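Local coordinates for uncharacterized protein (Deinococcus radiodurans, PDB 3GG7), which is uncharacterised but binds manganese and, as a TatD-type member of the metallo-dependent hydrolases, probably hydrolyses ester bonds, at residues 32-36 and 37-41; 57-60 and 61-65; 88-92 and 93-97. All blocks are in the same frame, centred on the assembly; numbering follows the deposited sequence. Where two conformers were deposited one is given.

Interaction 1 of 3, residues 32-36 and 37-41; sequences SVTTT and PAAWR. With SO4 (sulfate ion), chain C.
T36 holds the first turn after the loop with two backbone-directed bonds. Its carbonyl O accepts A39 N at 3.0 Å, and its OG1 accepts A38 N at 3.1 Å. The second bond, from a threonine side chain to the amide two residues on, is an ST turn. Turned away from its own backbone N (chi1 160°) and beside the carbonyl carbon, OG1 passes the P37 nitrogen, which has no hydrogen to give, and meets the amide of A38. D70 also bonds this hydroxyl. The turn leads from strand 29-32 into helix 40-44, a beta-to-alpha connection of the TIM-barrel fold, and the side chain of T34 lies about 10 Å from the bound manganese.

The apolar part of the contact is A39 CB, which approaches T36 CG2 at 4.1 Å and T34 CG2 at 4.3 Å, while T34 OG1 is bonded to A56 O.

Charged hydrogen bonds are made by R41. R41 NE donates to sulfate O2 at 2.9 Å and R41 NH2 to sulfate O1 at 2.9 Å, the latter oxygen lying in the guanidinium plane. The anion, probably from the crystallisation liquor, is also bonded by R76 and Y77, and R41 NH1 forms a salt bridge with E80.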
loop_
_atom_site.group_PDB
_atom_site.type_symbol
_atom_site.label_atom_id
_atom_site.label_comp_id
_atom_site.label_asym_id
_atom_site.label_seq_id
_atom_site.Cartn_x
_atom_site.Cartn_y
_atom_site.Cartn_z
ATOM N N SER A 32 -0.440 -0.966 -8.443
ATOM C CA SER A 32 -0.692 -2.383 -8.664
ATOM C C SER A 32 0.375 -3.168 -7.893
ATOM O O SER A 32 1.530 -3.248 -8.342
ATOM C CB SER A 32 -0.609 -2.644 -10.177
ATOM O OG SER A 32 -0.768 -4.023 -10.505
ATOM N N VAL A 33 0.017 -3.680 -6.721
ATOM C CA VAL A 33 0.969 -4.340 -5.838
ATOM C C VAL A 33 1.049 -5.833 -6.110
ATOM O O VAL A 33 0.087 -6.443 -6.644
ATOM C CB VAL A 33 0.665 -4.057 -4.341
ATOM C CG1 VAL A 33 0.820 -2.534 -4.046
ATOM C CG2 VAL A 33 -0.766 -4.517 -3.951
ATOM N N THR A 34 2.188 -6.428 -5.751
ATOM C CA THR A 34 2.401 -7.869 -5.938
ATOM C C THR A 34 2.584 -8.571 -4.592
ATOM O O THR A 34 2.871 -7.926 -3.551
ATOM C CB THR A 34 3.590 -8.145 -6.881
ATOM O OG1 THR A 34 4.739 -7.380 -6.493
ATOM C CG2 THR A 34 3.260 -7.768 -8.320
ATOM N N THR A 35 2.393 -9.897 -4.590
ATOM C CA THR A 35 2.463 -10.659 -3.360
ATOM C C THR A 35 3.699 -11.530 -3.263
ATOM O O THR A 35 4.044 -11.997 -2.167
ATOM C CB THR A 35 1.208 -11.534 -3.196
ATOM O OG1 THR A 35 1.137 -12.441 -4.262
ATOM C CG2 THR A 35 -0.084 -10.652 -3.152
ATOM N N THR A 36 4.375 -11.741 -4.391
ATOM C CA THR A 36 5.682 -12.415 -4.416
ATOM C C THR A 36 6.472 -11.748 -5.541
ATOM O O THR A 36 5.888 -11.377 -6.568
ATOM C CB THR A 36 5.584 -13.948 -4.692
ATOM O OG1 THR A 36 6.861 -14.402 -5.156
ATOM C CG2 THR A 36 4.552 -14.299 -5.744
ATOM N N PRO A 37 7.799 -11.607 -5.360
ATOM C CA PRO A 37 8.564 -10.984 -6.438
ATOM C C PRO A 37 8.556 -11.809 -7.719
ATOM O O PRO A 37 8.823 -11.257 -8.801
ATOM C CB PRO A 37 9.976 -10.832 -5.843
ATOM C CG PRO A 37 10.021 -11.834 -4.765
ATOM C CD PRO A 37 8.648 -11.947 -4.194
ATOM N N ALA A 38 8.287 -13.105 -7.610
ATOM C CA ALA A 38 8.169 -13.952 -8.798
ATOM C C ALA A 38 7.040 -13.521 -9.725
ATOM O O ALA A 38 7.049 -13.866 -10.899
ATOM C CB ALA A 38 7.992 -15.416 -8.379
ATOM N N ALA A 39 6.064 -12.796 -9.182
ATOM C CA ALA A 39 4.913 -12.311 -9.954
ATOM C C ALA A 39 5.228 -11.080 -10.804
ATOM O O ALA A 39 4.401 -10.645 -11.586
ATOM C CB ALA A 39 3.729 -12.017 -9.018
ATOM N N TRP A 40 6.437 -10.544 -10.684
ATOM C CA TRP A 40 6.768 -9.250 -11.297
ATOM C C TRP A 40 6.492 -9.212 -12.807
ATOM O O TRP A 40 5.823 -8.311 -13.297
ATOM C CB TRP A 40 8.242 -8.897 -10.960
ATOM C CG TRP A 40 8.663 -7.627 -11.568
ATOM C CD1 TRP A 40 9.568 -7.469 -12.582
ATOM C CD2 TRP A 40 8.183 -6.325 -11.258
ATOM N NE1 TRP A 40 9.700 -6.149 -12.903
ATOM C CE2 TRP A 40 8.852 -5.417 -12.111
ATOM C CE3 TRP A 40 7.247 -5.828 -10.340
ATOM C CZ2 TRP A 40 8.607 -4.051 -12.076
ATOM C CZ3 TRP A 40 7.038 -4.456 -10.282
ATOM C CH2 TRP A 40 7.684 -3.596 -11.155
ATOM N N ARG A 41 7.014 -10.164 -13.564
ATOM C CA ARG A 41 6.922 -10.046 -15.016
ATOM C C ARG A 41 5.454 -10.091 -15.456
ATOM O O ARG A 41 5.009 -9.306 -16.262
ATOM C CB ARG A 41 7.712 -11.142 -15.716
ATOM C CG ARG A 41 9.184 -10.904 -15.728
ATOM C CD ARG A 41 9.668 -10.138 -16.944
ATOM N NE ARG A 41 11.075 -9.831 -16.731
ATOM C CZ ARG A 41 11.544 -8.672 -16.259
ATOM N NH1 ARG A 41 10.752 -7.628 -16.086
ATOM N NH2 ARG A 41 12.831 -8.543 -16.011
HETATM S S SO4 C . 13.518 -12.524 -16.157
HETATM O O1 SO4 C . 14.077 -11.182 -16.086
HETATM O O2 SO4 C . 12.233 -12.497 -16.861
HETATM O O3 SO4 C . 14.433 -13.405 -16.901
HETATM O O4 SO4 C . 13.375 -13.004 -14.783
#

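Interaction 2 of 3, residues 57-60 and 61-65; sequences LGFH and PEVVS
F59 lays one face of its ring under V64 CG1, which sits towards the rim at 4.1 Å from F59 CD1. V63 O comes up to the edge of the same ring, near its plane, at 3.9 Å from F59 CE1. V105 and I109 of helix 99-115 also touch the phenyl group.

Next to it, H60 grips the following turn twice. V63 N donates to H60 O at 2.9 Å, and P61 and E62 have the phi/psi values of a type I beta turn. E62 N donates to H60 ND1 at 3.0 Å; the bond is straight (165°) and the donor lies within 1° of the imidazole plane. The imidazole of H60 is turned away from its own backbone N (chi1 -169°), which sets it beside the chain leaving through P61 and puts ND1 in front of the E62 amide. V63 CG2 and V64 CG1 each stand 3.5 Å from H60 O, adding an apolar lining to the carbonyl. Were H60 replaced by an alanine, E62 N would probably be left without its acceptor and a gap opened beside E86 and H124.

This turn follows strand 53-55 of the TIM barrel, and the H60 side chain is about 5 Å from the manganese, next to its ligand E86. Because ND1 is engaged as an in-plane acceptor, the E62 amide probably helps to fix the rotation of the imidazole, consistent with a second-shell place beside the metal ligand E86.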
loop_
_atom_site.group_PDB
_atom_site.type_symbol
_atom_site.label_atom_id
_atom_site.label_comp_id
_atom_site.label_asym_id
_atom_site.label_seq_id
_atom_site.Cartn_x
_atom_site.Cartn_y
_atom_site.Cartn_z
ATOM N N LEU A 57 6.769 -3.996 -6.556
ATOM C CA LEU A 57 7.461 -5.256 -6.378
ATOM C C LEU A 57 7.356 -5.611 -4.896
ATOM O O LEU A 57 7.849 -4.883 -4.024
ATOM C CB LEU A 57 8.915 -5.113 -6.801
ATOM C CG LEU A 57 9.773 -6.339 -6.620
ATOM C CD1 LEU A 57 9.379 -7.397 -7.615
ATOM C CD2 LEU A 57 11.249 -5.919 -6.854
ATOM N N GLY A 58 6.721 -6.743 -4.596
ATOM C CA GLY A 58 6.346 -7.067 -3.223
ATOM C C GLY A 58 6.708 -8.461 -2.777
ATOM O O GLY A 58 7.250 -9.274 -3.541
ATOM N N PHE A 59 6.426 -8.713 -1.503
ATOM C CA PHE A 59 6.500 -10.050 -0.915
ATOM C C PHE A 59 5.636 -10.004 0.350
ATOM O O PHE A 59 6.022 -9.447 1.371
ATOM C CB PHE A 59 7.929 -10.421 -0.554
ATOM C CG PHE A 59 8.212 -11.896 -0.570
ATOM C CD1 PHE A 59 7.205 -12.851 -0.458
ATOM C CD2 PHE A 59 9.497 -12.329 -0.663
ATOM C CE1 PHE A 59 7.510 -14.212 -0.470
ATOM C CE2 PHE A 59 9.799 -13.688 -0.694
ATOM C CZ PHE A 59 8.801 -14.623 -0.588
ATOM N N HIS A 60 4.422 -10.486 0.218
ATOM C CA HIS A 60 3.380 -10.293 1.239
ATOM C C HIS A 60 3.676 -11.194 2.433
ATOM O O HIS A 60 4.018 -12.372 2.267
ATOM C CB HIS A 60 2.042 -10.641 0.604
ATOM C CG HIS A 60 0.851 -10.250 1.413
ATOM N ND1 HIS A 60 0.561 -10.833 2.630
ATOM C CD2 HIS A 60 -0.155 -9.380 1.156
ATOM C CE1 HIS A 60 -0.577 -10.333 3.088
ATOM N NE2 HIS A 60 -1.023 -9.437 2.222
ATOM N N PRO A 61 3.529 -10.673 3.645
ATOM C CA PRO A 61 3.899 -11.493 4.807
ATOM C C PRO A 61 3.147 -12.821 4.899
ATOM O O PRO A 61 3.676 -13.781 5.449
ATOM C CB PRO A 61 3.608 -10.574 6.002
ATOM C CG PRO A 61 2.794 -9.471 5.468
ATOM C CD PRO A 61 3.161 -9.304 4.039
ATOM N N GLU A 62 1.942 -12.886 4.347
ATOM C CA GLU A 62 1.159 -14.109 4.425
ATOM C C GLU A 62 1.712 -15.235 3.560
ATOM O O GLU A 62 1.323 -16.389 3.756
ATOM C CB GLU A 62 -0.310 -13.880 4.069
ATOM C CG GLU A 62 -1.131 -15.151 4.266
ATOM C CD GLU A 62 -2.574 -15.024 3.913
ATOM O OE1 GLU A 62 -3.091 -13.885 3.858
ATOM O OE2 GLU A 62 -3.185 -16.094 3.699
ATOM N N VAL A 63 2.613 -14.939 2.622
ATOM C CA VAL A 63 3.118 -15.987 1.729
ATOM C C VAL A 63 4.624 -16.240 1.817
ATOM O O VAL A 63 5.176 -17.000 1.034
ATOM C CB VAL A 63 2.661 -15.769 0.259
ATOM C CG1 VAL A 63 1.150 -15.635 0.192
ATOM C CG2 VAL A 63 3.326 -14.536 -0.375
ATOM N N VAL A 64 5.283 -15.631 2.797
ATOM C CA VAL A 64 6.729 -15.775 2.922
ATOM C C VAL A 64 7.230 -17.181 3.172
ATOM O O VAL A 64 8.351 -17.479 2.752
ATOM C CB VAL A 64 7.323 -14.832 4.022
ATOM C CG1 VAL A 64 7.106 -13.408 3.625
ATOM C CG2 VAL A 64 6.745 -15.171 5.365
ATOM N N SER A 65 6.441 -18.031 3.829
ATOM C CA SER A 65 6.826 -19.425 4.057
ATOM C C SER A 65 6.586 -20.228 2.793
ATOM O O SER A 65 7.488 -20.886 2.262
ATOM C CB SER A 65 6.030 -20.044 5.216
ATOM O OG SER A 65 6.414 -21.396 5.446
#

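Interaction 3 of 3, residues 88-92 and 93-97; sequences GLDGS and PSLRG
The backbone from S92 to L95 folds into a tight turn, closed by L95 N donating to S92 O at 3.0 Å, with P93 and S94 in helical phi/psi. Just before it, D90, G91 and S92 form an Asx turn, in the loop that joins strand 83-88 to helix 99-115 of the TIM barrel.

Both bonds to the Asx side chain converge on one oxygen. D90 OD1 accepts S92 N at 2.8 Å, nearly along its C-O direction, and S92 OG at 2.6 Å through its syn lone pair. The serine can give both because chi1 of -63° places OG beside its own backbone N. The double grip limits turning of the carboxylate, whose other oxygen, OD2, is bonded to NE2 of H124, a predicted ligand of a second metal; D90 thus probably helps to position that histidine. S92 OG is also bonded by R127 NH1. Across the turn, L95 CD1 lies against the carboxylate, 3.7 Å from D90 OD1, so the leucine methyl screens one flank of a polar group.

R96 reaches back to G91. Its chain, bent at chi3 (-67°), brings one face of the guanidinium over P93 CA and lets NH2 donate to G91 O at 2.9 Å, the acceptor tilted 17° from the guanidinium plane. In that plane, a water takes a hydrogen bond from R96 NE at 2.8 Å and bonds weakly to G91 O.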
loop_
_atom_site.group_PDB
_atom_site.type_symbol
_atom_site.label_atom_id
_atom_site.label_comp_id
_atom_site.label_asym_id
_atom_site.label_seq_id
_atom_site.Cartn_x
_atom_site.Cartn_y
_atom_site.Cartn_z
ATOM N N GLY A 88 5.769 -6.291 4.432
ATOM C CA GLY A 88 5.545 -5.907 5.841
ATOM C C GLY A 88 5.454 -7.085 6.775
ATOM O O GLY A 88 6.100 -8.103 6.550
ATOM N N LEU A 89 4.671 -6.926 7.836
ATOM C CA LEU A 89 4.601 -7.911 8.903
ATOM C C LEU A 89 3.134 -8.056 9.281
ATOM O O LEU A 89 2.364 -7.086 9.184
ATOM C CB LEU A 89 5.396 -7.451 10.146
ATOM C CG LEU A 89 6.891 -7.227 9.989
ATOM C CD1 LEU A 89 7.530 -6.594 11.258
ATOM C CD2 LEU A 89 7.596 -8.530 9.648
ATOM N N ASP A 90 2.743 -9.250 9.730
ATOM C CA ASP A 90 1.381 -9.503 10.176
ATOM C C ASP A 90 1.447 -10.294 11.482
ATOM O O ASP A 90 2.058 -11.363 11.539
ATOM C CB ASP A 90 0.578 -10.258 9.103
ATOM C CG ASP A 90 -0.896 -10.370 9.460
ATOM O OD1 ASP A 90 -1.211 -10.954 10.510
ATOM O OD2 ASP A 90 -1.763 -9.867 8.706
ATOM N N GLY A 91 0.852 -9.740 12.522
ATOM C CA GLY A 91 0.867 -10.336 13.844
ATOM C C GLY A 91 -0.273 -11.274 14.182
ATOM O O GLY A 91 -0.509 -11.562 15.383
ATOM N N SER A 92 -0.995 -11.766 13.176
ATOM C CA SER A 92 -2.163 -12.623 13.410
ATOM C C SER A 92 -1.703 -13.951 13.975
ATOM O O SER A 92 -0.697 -14.501 13.538
ATOM C CB SER A 92 -2.932 -12.868 12.128
ATOM O OG SER A 92 -3.457 -11.665 11.602
ATOM N N PRO A 93 -2.441 -14.468 14.965
ATOM C CA PRO A 93 -2.037 -15.744 15.540
ATOM C C PRO A 93 -1.842 -16.876 14.519
ATOM O O PRO A 93 -0.934 -17.695 14.674
ATOM C CB PRO A 93 -3.189 -16.076 16.498
ATOM C CG PRO A 93 -3.724 -14.773 16.912
ATOM C CD PRO A 93 -3.537 -13.843 15.713
ATOM N N SER A 94 -2.665 -16.927 13.481
ATOM C CA SER A 94 -2.560 -18.015 12.523
ATOM C C SER A 94 -1.257 -17.990 11.716
ATOM O O SER A 94 -0.867 -19.016 11.158
ATOM C CB SER A 94 -3.763 -18.026 11.579
ATOM O OG SER A 94 -3.767 -16.899 10.740
ATOM N N LEU A 95 -0.580 -16.841 11.661
ATOM C CA LEU A 95 0.700 -16.705 10.957
ATOM C C LEU A 95 1.912 -16.686 11.892
ATOM O O LEU A 95 3.046 -16.507 11.465
ATOM C CB LEU A 95 0.667 -15.412 10.142
ATOM C CG LEU A 95 -0.448 -15.325 9.094
ATOM C CD1 LEU A 95 -0.421 -13.942 8.411
ATOM C CD2 LEU A 95 -0.321 -16.416 8.045
ATOM N N ARG A 96 1.678 -16.894 13.184
ATOM C CA ARG A 96 2.698 -16.640 14.191
ATOM C C ARG A 96 3.910 -17.584 14.078
ATOM O O ARG A 96 5.035 -17.216 14.431
ATOM C CB ARG A 96 2.047 -16.724 15.566
ATOM C CG ARG A 96 2.918 -16.275 16.732
ATOM C CD ARG A 96 2.052 -15.840 17.886
ATOM N NE ARG A 96 1.296 -14.629 17.565
ATOM C CZ ARG A 96 0.179 -14.220 18.173
ATOM N NH1 ARG A 96 -0.349 -14.925 19.167
ATOM N NH2 ARG A 96 -0.416 -13.094 17.785
ATOM N N GLY A 97 3.668 -18.802 13.606
ATOM C CA GLY A 97 4.738 -19.752 13.364
ATOM C C GLY A 97 5.676 -19.331 12.245
ATOM O O GLY A 97 6.800 -19.830 12.145
HETATM O O HOH W 1 2.571 -12.923 15.767
#

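From the N terminus, the three contacts follow one another in series, with no nesting or crossing. Each closes a short turn at an X-Pro step: interaction 1 after strand 29-32, interaction 2 after strand 53-55 and interaction 3 after strand 83-88. Neighbours join directly. T35 O lies 2.8 Å from H60 N, a probable hydrogen bond between the first two loops, and P61 CB packs 3.6 Å from G88 O, where the second loop meets the end of strand 83-88, just before the third loop. Interactions 1 and 3 do not touch; their nearest atoms are about 9 Å apart, so 57-65 bridges them. Together they tie three successive beta-to-alpha loops of the barrel into one run that leads towards helices 40-44, 72-77 and 99-115.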